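PDB 3WZ2: proteasome assembly chaperone family protein from Pyrococcus furiosus DSM 3638, which probably assists in proteasome assembly or activation, as an archaeal homologue of the eukaryotic proteasome-assembly chaperones. Local coordinates for residues A110-S115 and N140-S145; P58-I63 and T69-F74; A37-K42 and V208-K213; D184-R189 and R224-M229. All coordinates share one frame; numbering follows the deposited sequence.

Contact 1: A110-S115 and N140-S145; sequences AEKVIS and NKELES
K112 reaches with its amine toward the carboxylate of E142, and the two charged ends form a salt bridge. It joins the start of strand 112-120, an inner strand of the mixed sheet of this alpha/beta PAC2-family fold, to helix 137-145. NZ of K112 lies 3.4 Å from OE1 of E142, which is a long bridge. These are the only atoms that come close across the two segments. The backbones stay well apart: the CA atoms of K112 and E142 are 11.8 Å from each other. Both side chains therefore have to span the gap. K112 runs nearly straight from CB to CE and bends only at its end (chi4 -112°), which turns NZ toward the helix. E142 stretches its carboxylate out from the helix toward the sheet. Only the charged ends meet; the aliphatic parts of the two chains stay apart. E142 has further partners: OE1 is hydrogen-bonded to the hydroxyl of Y175, and OE2 forms a salt bridge with K173. Y175 OH also has a weak hydrogen bond with NZ of K112. This network probably favours a charged carboxylate and limits its rotation. The backbone of E142 is engaged too, since the hydroxyl OG of S145 donates to its carbonyl O at 2.7 Å, tilted 22° from the carbonyl plane.

Contact 2: P58-I63 and T69-F74; sequences PPMSLI and TPPLRF
A short beta-hairpin, strands 60-64 and 67-69, provides this contact, and its chain then leads through two prolines into strand 72-77. L62 and T69 form an antiparallel hydrogen-bonded pair. N of L62 donates to O of T69 at 2.7 Å. The return bond, T69 N to L62 O at 2.6 Å, is weak because its angle is only 128°. Next comes P70, which has no N-H to donate. On the P71 side the contact is apolar. CD2 of L62 rests on CA of P71 at 3.6 Å, the two side chains crossing at about a right angle. CG of M60 lies 3.8 Å from CG of P71, and SD is near the same ring. R73 reaches alongside its own segment, and NH1 donates to O of P70 at 3.1 Å. The same nitrogen forms a salt bridge with D86. NH1 thus links the carbonyl of P70 to the carboxylate of D86. Residues 60-63 also pair antiparallel with a strand of a neighbouring subunit, and S61 OG bonds to G161 O of that subunit. The whole is a beta-hairpin with an intersubunit beta-sheet extension along residues 60-63.

Contact 3: A37-K42 and V208-K213; sequences ANFLAK and VEPLLK
The carbonyl O of V208 accepts two backbone N-H groups, L212 N at 3.0 Å and L211 N at 3.0 Å, the latter weakly. These bonds begin helix 209-213, whose first turn carries P210 and L211 to the ring of F39. The contact itself is a helix-helix packing with no hydrogen bond across it. F39 has CG anti to its backbone N (chi1 -175°), which projects the ring from helix 32-43 toward the short helix. L211 covers one face of the ring. Its CB stands 4.2 Å from the ring centroid and only 9° off the normal, a well-centred CH-pi contact. Its branches follow the same ring: CD2 lies 3.9 Å from CD2 of F39, and CD1 lies near CD1. P210 comes to the edge, where its CB is 4.1 Å from CE1 of F39. CA of V208 approaches CE2 obliquely. One aromatic ring thus meets P210 and L211 from the helix start and V208 just before it. Helix 188-202 packs beside both segments, with L198 against L40 and with A192 and V195 against V208. On the sheet side, I82 of strand 80-85 lies against A37 and L40.

Contact 4: D184-R189 and R224-M229; sequences DRPDPR and RMHEQM
The imidazole of H226 has the backbone of R185 over one face, with D184 C and P186 N approaching obliquely. CA of R185 sits 3.6 Å above the ring plane, displaced toward the rim. The carbonyl carbon of R185 covers the same face. P186 approaches that face as well: its CD makes an off-centre CH-pi contact, 4.3 Å from the H226 centroid and 29° off the normal. At the far end of the ring, C of D184 comes to within 3.3 Å of CE1. The polar atoms do not use this closeness. N of R185 is 3.4 Å from NE2 of H226, but the angle is too poor for a hydrogen bond. The carboxylate of D184 is turned elsewhere and does not touch the ring. The contact is therefore a histidine packed on a peptide and a proline, without hydrogen bonds across it. H226 reaches it because CG is anti to the backbone N (chi1 -172°), which carries the ring out from the helix. Nearer the backbone, CG of P186 rests on CB of H226 at 3.8 Å. Beyond the proline, D187 is the N-cap of helix 188-202. Its OD1 accepts from N of A190 and, weakly, from N of R189 at 3.1 Å. R185 points away and forms a salt bridge with E219 of helix 215-221. Residues 184-187 belong to the connection between strand 174-181 and helix 188-202, and cross the side of the C-terminal helix 223-235. On that helix M225 packs on P27 and L31, and M229 on F88.

Contact 2 is the buried one, contacts 3 and 4 are partly buried, and contact 1 lies at the surface. The surface contact is ionic, the more buried ones largely backbone and apolar. Contact 2 relies on strand pairing with apolar side chains, contact 3 on a phenyl ring against aliphatic carbons, contact 4 on an imidazole against backbone and proline. Contacts 1 and 2 both reach the main sheet, on opposite sides of the chain's centre, about 30 Å apart between centres. Contacts 3 and 4 adjoin each other: CD2 of L211 lies 4.0 Å from O of P188, and helices 188-202 and 209-213 are consecutive. Contact 2 alone meets a neighbouring subunit through strand pairing.

Contact 1: A110-S115 and N140-S145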
# COMPACT_ATOMS: atom_id res chain seq x y z
N ALA B 110 -10.39 25.71 24.64
CA ALA B 110 -9.24 25.42 25.48
C ALA B 110 -8.49 26.68 25.80
O ALA B 110 -8.31 27.54 24.96
CB ALA B 110 -8.32 24.42 24.79
N GLU B 111 -8.06 26.80 27.04
CA GLU B 111 -7.27 27.94 27.49
C GLU B 111 -5.80 27.84 27.06
O GLU B 111 -5.19 28.83 26.69
CB GLU B 111 -7.39 28.00 29.01
CG GLU B 111 -6.79 29.21 29.68
CD GLU B 111 -6.75 29.05 31.20
OE1 GLU B 111 -7.76 28.57 31.77
OE2 GLU B 111 -5.70 29.40 31.81
N LYS B 112 -5.23 26.64 27.13
CA LYS B 112 -3.82 26.42 26.78
C LYS B 112 -3.62 25.03 26.18
O LYS B 112 -4.23 24.07 26.61
CB LYS B 112 -2.91 26.53 28.01
CG LYS B 112 -2.80 27.92 28.57
CD LYS B 112 -1.80 27.98 29.70
CE LYS B 112 -2.00 29.22 30.57
NZ LYS B 112 -0.88 30.17 30.45
N VAL B 113 -2.69 24.94 25.24
CA VAL B 113 -2.25 23.71 24.67
C VAL B 113 -0.75 23.65 24.85
O VAL B 113 -0.03 24.44 24.26
CB VAL B 113 -2.62 23.64 23.18
CG1 VAL B 113 -2.37 22.26 22.62
CG2 VAL B 113 -4.08 24.02 22.99
N ILE B 114 -0.28 22.70 25.64
CA ILE B 114 1.12 22.66 26.03
C ILE B 114 1.67 21.29 25.66
O ILE B 114 1.21 20.28 26.17
CB ILE B 114 1.28 22.87 27.55
CG1 ILE B 114 0.71 24.21 27.97
CG2 ILE B 114 2.74 22.83 27.94
CD1 ILE B 114 0.46 24.36 29.47
N SER B 115 2.68 21.26 24.81
CA SER B 115 3.39 20.02 24.52
C SER B 115 4.69 19.94 25.31
O SER B 115 5.38 20.92 25.50
CB SER B 115 3.67 19.94 23.00
OG SER B 115 2.46 19.83 22.27
N ASN B 140 5.15 33.55 23.42
CA ASN B 140 6.58 33.68 23.63
C ASN B 140 6.82 34.62 24.84
O ASN B 140 7.70 34.38 25.64
CB ASN B 140 7.32 34.24 22.40
CG ASN B 140 7.65 33.23 21.35
OD1 ASN B 140 8.25 33.56 20.29
ND2 ASN B 140 7.34 32.02 21.61
N LYS B 141 6.06 35.71 24.92
CA LYS B 141 6.25 36.69 25.99
C LYS B 141 5.89 36.10 27.33
O LYS B 141 6.61 36.31 28.28
CB LYS B 141 5.47 37.99 25.74
CG LYS B 141 6.05 38.77 24.57
CD LYS B 141 5.25 39.98 24.05
CE LYS B 141 4.94 41.01 25.12
NZ LYS B 141 4.60 42.33 24.51
N GLU B 142 4.81 35.33 27.39
CA GLU B 142 4.51 34.59 28.60
C GLU B 142 5.65 33.70 29.06
O GLU B 142 5.98 33.66 30.24
CB GLU B 142 3.29 33.73 28.43
CG GLU B 142 2.02 34.51 28.38
CD GLU B 142 0.84 33.61 28.05
OE1 GLU B 142 0.85 32.42 28.51
OE2 GLU B 142 -0.06 34.12 27.34
N LEU B 143 6.24 32.96 28.13
CA LEU B 143 7.33 32.07 28.47
C LEU B 143 8.54 32.87 28.97
O LEU B 143 9.18 32.44 29.93
CB LEU B 143 7.72 31.16 27.31
CG LEU B 143 6.68 30.08 26.96
CD1 LEU B 143 6.93 29.55 25.54
CD2 LEU B 143 6.66 28.94 27.96
N GLU B 144 8.84 33.99 28.31
CA GLU B 144 9.96 34.86 28.71
C GLU B 144 9.73 35.43 30.10
O GLU B 144 10.63 35.44 30.90
CB GLU B 144 10.17 36.00 27.72
CG GLU B 144 10.97 35.60 26.49
CD GLU B 144 10.86 36.56 25.30
OE1 GLU B 144 9.88 37.33 25.16
OE2 GLU B 144 11.78 36.53 24.45
N SER B 145 8.51 35.83 30.40
CA SER B 145 8.09 36.23 31.75
C SER B 145 8.31 35.17 32.85
O SER B 145 8.38 35.52 34.01
CB SER B 145 6.61 36.67 31.75
OG SER B 145 5.69 35.60 32.05

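Contact 2: P58-I63 and T69-F74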
# COMPACT_ATOMS: atom_id res chain seq x y z
N PRO B 58 -2.97 -0.62 16.72
CA PRO B 58 -3.01 -2.08 16.79
C PRO B 58 -3.72 -2.61 18.04
O PRO B 58 -3.76 -1.92 19.06
CB PRO B 58 -1.53 -2.51 16.77
CG PRO B 58 -0.73 -1.28 16.87
CD PRO B 58 -1.61 -0.08 16.64
N PRO B 59 -4.36 -3.76 17.91
CA PRO B 59 -5.23 -4.31 18.98
C PRO B 59 -4.47 -4.68 20.26
O PRO B 59 -3.50 -5.44 20.19
CB PRO B 59 -5.82 -5.57 18.34
CG PRO B 59 -4.87 -5.95 17.23
CD PRO B 59 -4.25 -4.68 16.76
N MET B 60 -4.90 -4.15 21.39
CA MET B 60 -4.28 -4.41 22.70
C MET B 60 -5.07 -3.74 23.79
O MET B 60 -5.74 -2.74 23.54
CB MET B 60 -2.84 -3.91 22.75
CG MET B 60 -2.73 -2.42 22.75
SD MET B 60 -1.05 -1.91 22.45
CE MET B 60 -0.25 -2.04 24.02
N SER B 61 -4.98 -4.27 25.00
CA SER B 61 -5.21 -3.50 26.23
C SER B 61 -3.97 -3.50 27.09
O SER B 61 -3.28 -4.51 27.18
CB SER B 61 -6.35 -4.11 27.04
OG SER B 61 -7.57 -3.92 26.38
N LEU B 62 -3.70 -2.38 27.72
CA LEU B 62 -2.74 -2.31 28.81
C LEU B 62 -3.47 -2.46 30.10
O LEU B 62 -4.54 -1.88 30.27
CB LEU B 62 -2.03 -0.97 28.81
CG LEU B 62 -0.95 -0.80 27.79
CD1 LEU B 62 -0.56 -2.10 27.11
CD2 LEU B 62 -1.29 0.26 26.76
N ILE B 63 -2.93 -3.25 31.00
CA ILE B 63 -3.53 -3.39 32.30
C ILE B 63 -2.74 -2.52 33.26
O ILE B 63 -1.55 -2.69 33.39
CB ILE B 63 -3.53 -4.84 32.80
CG1 ILE B 63 -4.04 -5.81 31.74
CG2 ILE B 63 -4.35 -4.95 34.07
CD1 ILE B 63 -5.42 -5.50 31.22
N THR B 69 -6.88 -0.73 29.84
CA THR B 69 -6.65 0.60 29.35
C THR B 69 -6.18 0.57 27.91
O THR B 69 -5.38 -0.27 27.55
CB THR B 69 -5.50 1.15 30.20
OG1 THR B 69 -5.99 1.58 31.47
CG2 THR B 69 -4.82 2.23 29.58
N PRO B 70 -6.64 1.51 27.08
CA PRO B 70 -6.15 1.55 25.71
C PRO B 70 -4.83 2.27 25.64
O PRO B 70 -4.46 2.98 26.56
CB PRO B 70 -7.26 2.30 24.97
CG PRO B 70 -7.81 3.21 26.00
CD PRO B 70 -7.63 2.57 27.34
N PRO B 71 -4.10 2.06 24.56
CA PRO B 71 -2.74 2.57 24.47
C PRO B 71 -2.65 4.05 24.25
O PRO B 71 -1.60 4.62 24.55
CB PRO B 71 -2.14 1.80 23.28
CG PRO B 71 -3.30 1.35 22.48
CD PRO B 71 -4.44 1.16 23.44
N LEU B 72 -3.69 4.69 23.71
CA LEU B 72 -3.71 6.15 23.56
C LEU B 72 -4.82 6.72 24.39
O LEU B 72 -5.99 6.47 24.11
CB LEU B 72 -3.92 6.54 22.10
CG LEU B 72 -2.64 6.72 21.31
CD1 LEU B 72 -1.92 5.40 21.09
CD2 LEU B 72 -2.96 7.37 19.97
N ARG B 73 -4.47 7.39 25.47
CA ARG B 73 -5.45 7.71 26.47
C ARG B 73 -5.30 9.15 26.96
O ARG B 73 -4.25 9.77 26.78
CB ARG B 73 -5.45 6.71 27.66
CG ARG B 73 -4.11 6.30 28.14
CD ARG B 73 -4.15 5.13 29.13
NE ARG B 73 -2.83 5.08 29.73
CZ ARG B 73 -1.78 4.56 29.14
NH1 ARG B 73 -1.88 4.00 27.94
NH2 ARG B 73 -0.62 4.55 29.77
N PHE B 74 -6.37 9.65 27.55
CA PHE B 74 -6.44 10.98 28.15
C PHE B 74 -6.79 10.85 29.61
O PHE B 74 -7.73 10.14 29.97
CB PHE B 74 -7.51 11.81 27.45
CG PHE B 74 -7.26 11.97 25.98
CD1 PHE B 74 -6.34 12.87 25.53
CD2 PHE B 74 -7.95 11.19 25.06
CE1 PHE B 74 -6.09 13.01 24.17
CE2 PHE B 74 -7.71 11.33 23.70
CZ PHE B 74 -6.76 12.23 23.26

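Contact 3: A37-K42 and V208-K213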
# COMPACT_ATOMS: atom_id res chain seq x y z
N ALA B 37 4.73 13.33 31.28
CA ALA B 37 3.27 13.32 31.28
C ALA B 37 2.71 12.19 32.10
O ALA B 37 1.70 12.38 32.79
CB ALA B 37 2.74 13.24 29.85
N ASN B 38 3.35 11.04 32.02
CA ASN B 38 2.99 9.90 32.88
C ASN B 38 3.20 10.20 34.35
O ASN B 38 2.31 9.96 35.17
CB ASN B 38 3.75 8.65 32.49
CG ASN B 38 3.11 7.93 31.31
OD1 ASN B 38 2.14 7.19 31.49
ND2 ASN B 38 3.61 8.19 30.09
N PHE B 39 4.33 10.82 34.67
CA PHE B 39 4.55 11.26 36.03
C PHE B 39 3.47 12.21 36.49
O PHE B 39 2.90 12.04 37.55
CB PHE B 39 5.91 11.92 36.15
CG PHE B 39 6.25 12.29 37.56
CD1 PHE B 39 6.39 11.29 38.52
CD2 PHE B 39 6.44 13.60 37.93
CE1 PHE B 39 6.70 11.60 39.80
CE2 PHE B 39 6.75 13.92 39.23
CZ PHE B 39 6.89 12.91 40.17
N LEU B 40 3.17 13.24 35.71
CA LEU B 40 2.15 14.18 36.16
C LEU B 40 0.80 13.57 36.35
O LEU B 40 0.06 14.00 37.23
CB LEU B 40 2.00 15.34 35.21
CG LEU B 40 3.11 16.37 35.29
CD1 LEU B 40 3.20 17.15 34.00
CD2 LEU B 40 2.83 17.30 36.45
N ALA B 41 0.41 12.66 35.47
CA ALA B 41 -0.93 12.11 35.56
C ALA B 41 -1.08 11.31 36.85
O ALA B 41 -2.11 11.36 37.50
CB ALA B 41 -1.19 11.22 34.37
N LYS B 42 -0.02 10.59 37.21
CA LYS B 42 0.03 9.81 38.44
C LYS B 42 0.12 10.71 39.67
O LYS B 42 -0.66 10.54 40.60
CB LYS B 42 1.19 8.83 38.40
CG LYS B 42 1.41 8.06 39.69
CD LYS B 42 2.59 7.11 39.58
CE LYS B 42 2.11 5.79 38.97
NZ LYS B 42 3.23 4.93 38.50
N VAL B 208 9.29 16.93 41.87
CA VAL B 208 9.95 15.96 41.01
C VAL B 208 10.88 14.97 41.72
O VAL B 208 11.49 14.11 41.05
CB VAL B 208 10.73 16.61 39.83
CG1 VAL B 208 9.77 17.43 39.00
CG2 VAL B 208 11.89 17.44 40.31
N GLU B 209 10.97 15.06 43.05
CA GLU B 209 11.87 14.18 43.78
C GLU B 209 11.59 12.70 43.58
O GLU B 209 12.53 11.92 43.36
CB GLU B 209 11.91 14.54 45.27
CG GLU B 209 12.60 15.88 45.56
CD GLU B 209 14.10 15.87 45.23
OE1 GLU B 209 14.79 14.89 45.60
OE2 GLU B 209 14.59 16.85 44.61
N PRO B 210 10.32 12.29 43.57
CA PRO B 210 10.05 10.88 43.26
C PRO B 210 10.50 10.40 41.85
O PRO B 210 10.88 9.24 41.66
CB PRO B 210 8.53 10.76 43.42
CG PRO B 210 8.13 11.93 44.24
CD PRO B 210 9.08 13.03 43.88
N LEU B 211 10.53 11.32 40.90
CA LEU B 211 11.04 11.03 39.55
C LEU B 211 12.54 10.87 39.55
O LEU B 211 13.08 9.97 38.89
CB LEU B 211 10.71 12.20 38.61
CG LEU B 211 10.63 12.01 37.11
CD1 LEU B 211 10.06 10.64 36.79
CD2 LEU B 211 9.93 13.11 36.28
N LEU B 212 13.24 11.79 40.21
CA LEU B 212 14.70 11.71 40.28
C LEU B 212 15.11 10.45 41.06
O LEU B 212 16.12 9.84 40.75
CB LEU B 212 15.29 12.97 40.91
CG LEU B 212 15.03 14.28 40.14
CD1 LEU B 212 15.56 15.47 40.94
CD2 LEU B 212 15.67 14.26 38.76
N LYS B 213 14.31 10.08 42.05
CA LYS B 213 14.57 8.92 42.90
C LYS B 213 14.51 7.61 42.10
O LYS B 213 15.33 6.69 42.30
CB LYS B 213 13.55 8.89 44.08
CG LYS B 213 13.16 7.49 44.55
CD LYS B 213 12.66 7.44 45.99
CE LYS B 213 13.44 6.41 46.80
NZ LYS B 213 12.95 6.29 48.20

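Contact 4: D184-R189 and R224-M229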
# COMPACT_ATOMS: atom_id res chain seq x y z
N ASP B 184 19.50 10.10 22.70
CA ASP B 184 19.57 8.70 22.30
C ASP B 184 19.43 7.76 23.46
O ASP B 184 19.81 6.60 23.40
CB ASP B 184 20.81 8.44 21.42
CG ASP B 184 22.11 9.01 21.97
OD1 ASP B 184 23.11 8.91 21.23
OD2 ASP B 184 22.16 9.53 23.10
N ARG B 185 18.78 8.25 24.51
CA ARG B 185 18.40 7.39 25.61
C ARG B 185 17.20 7.96 26.35
O ARG B 185 16.98 9.17 26.33
CB ARG B 185 19.60 7.16 26.57
CG ARG B 185 20.04 8.36 27.43
CD ARG B 185 21.54 8.40 27.86
NE ARG B 185 22.37 7.26 27.43
CZ ARG B 185 22.53 6.09 28.07
NH1 ARG B 185 21.96 5.86 29.23
NH2 ARG B 185 23.33 5.17 27.54
N PRO B 186 16.45 7.10 27.05
CA PRO B 186 15.45 7.65 27.95
C PRO B 186 16.07 8.56 28.99
O PRO B 186 17.11 8.23 29.58
CB PRO B 186 14.84 6.42 28.63
CG PRO B 186 15.36 5.23 27.88
CD PRO B 186 16.67 5.67 27.28
N ASP B 187 15.43 9.70 29.23
CA ASP B 187 16.00 10.72 30.12
C ASP B 187 14.99 11.25 31.13
O ASP B 187 14.37 12.30 30.93
CB ASP B 187 16.63 11.85 29.31
CG ASP B 187 17.54 12.76 30.16
OD1 ASP B 187 17.47 12.65 31.43
OD2 ASP B 187 18.29 13.56 29.54
N PRO B 188 14.83 10.54 32.23
CA PRO B 188 13.91 11.03 33.26
C PRO B 188 14.36 12.32 33.93
O PRO B 188 13.51 13.03 34.51
CB PRO B 188 13.85 9.88 34.28
CG PRO B 188 14.95 8.96 33.93
CD PRO B 188 15.35 9.20 32.51
N ARG B 189 15.64 12.64 33.87
CA ARG B 189 16.12 13.88 34.47
C ARG B 189 15.75 15.09 33.67
O ARG B 189 15.34 16.07 34.24
CB ARG B 189 17.63 13.84 34.66
CG ARG B 189 17.98 12.85 35.75
CD ARG B 189 19.46 12.67 35.94
NE ARG B 189 19.63 11.27 36.31
CZ ARG B 189 19.53 10.79 37.55
NH1 ARG B 189 19.32 11.58 38.59
NH2 ARG B 189 19.69 9.49 37.71
N ARG B 224 13.88 -0.59 26.25
CA ARG B 224 13.35 -1.31 25.08
C ARG B 224 12.41 -0.40 24.26
O ARG B 224 12.61 -0.25 23.06
CB ARG B 224 12.70 -2.67 25.45
CG ARG B 224 11.18 -2.71 25.44
CD ARG B 224 10.56 -4.09 25.47
NE ARG B 224 9.38 -4.08 24.59
CZ ARG B 224 8.65 -5.14 24.26
NH1 ARG B 224 8.94 -6.34 24.76
NH2 ARG B 224 7.62 -5.00 23.44
N MET B 225 11.43 0.21 24.92
CA MET B 225 10.56 1.22 24.30
C MET B 225 11.34 2.28 23.53
O MET B 225 10.97 2.63 22.42
CB MET B 225 9.70 1.91 25.34
CG MET B 225 8.52 2.64 24.73
SD MET B 225 7.75 3.78 25.88
CE MET B 225 6.59 4.61 24.80
N HIS B 226 12.43 2.76 24.10
CA HIS B 226 13.22 3.75 23.40
C HIS B 226 13.79 3.15 22.12
O HIS B 226 13.87 3.82 21.08
CB HIS B 226 14.34 4.28 24.30
CG HIS B 226 15.07 5.43 23.70
ND1 HIS B 226 16.11 5.27 22.81
CD2 HIS B 226 14.90 6.77 23.84
CE1 HIS B 226 16.55 6.45 22.42
NE2 HIS B 226 15.83 7.38 23.03
N GLU B 227 14.27 1.91 22.23
CA GLU B 227 14.84 1.15 21.12
C GLU B 227 13.81 0.93 20.01
O GLU B 227 14.06 1.26 18.86
CB GLU B 227 15.31 -0.22 21.65
CG GLU B 227 16.66 -0.69 21.20
CD GLU B 227 17.69 0.42 21.11
OE1 GLU B 227 17.88 1.11 22.13
OE2 GLU B 227 18.29 0.61 20.03
N GLN B 228 12.66 0.39 20.40
CA GLN B 228 11.47 0.31 19.54
C GLN B 228 11.26 1.62 18.78
O GLN B 228 11.09 1.62 17.57
CB GLN B 228 10.21 0.05 20.39
CG GLN B 228 9.62 -1.35 20.45
CD GLN B 228 10.61 -2.50 20.59
OE1 GLN B 228 11.40 -2.73 19.68
NE2 GLN B 228 10.54 -3.25 21.70
N MET B 229 11.20 2.72 19.53
CA MET B 229 10.82 4.01 18.97
C MET B 229 11.82 4.45 17.92
O MET B 229 11.42 4.93 16.85
CB MET B 229 10.70 5.08 20.06
CG MET B 229 10.53 6.49 19.53
SD MET B 229 10.72 7.81 20.74
CE MET B 229 12.48 7.76 21.08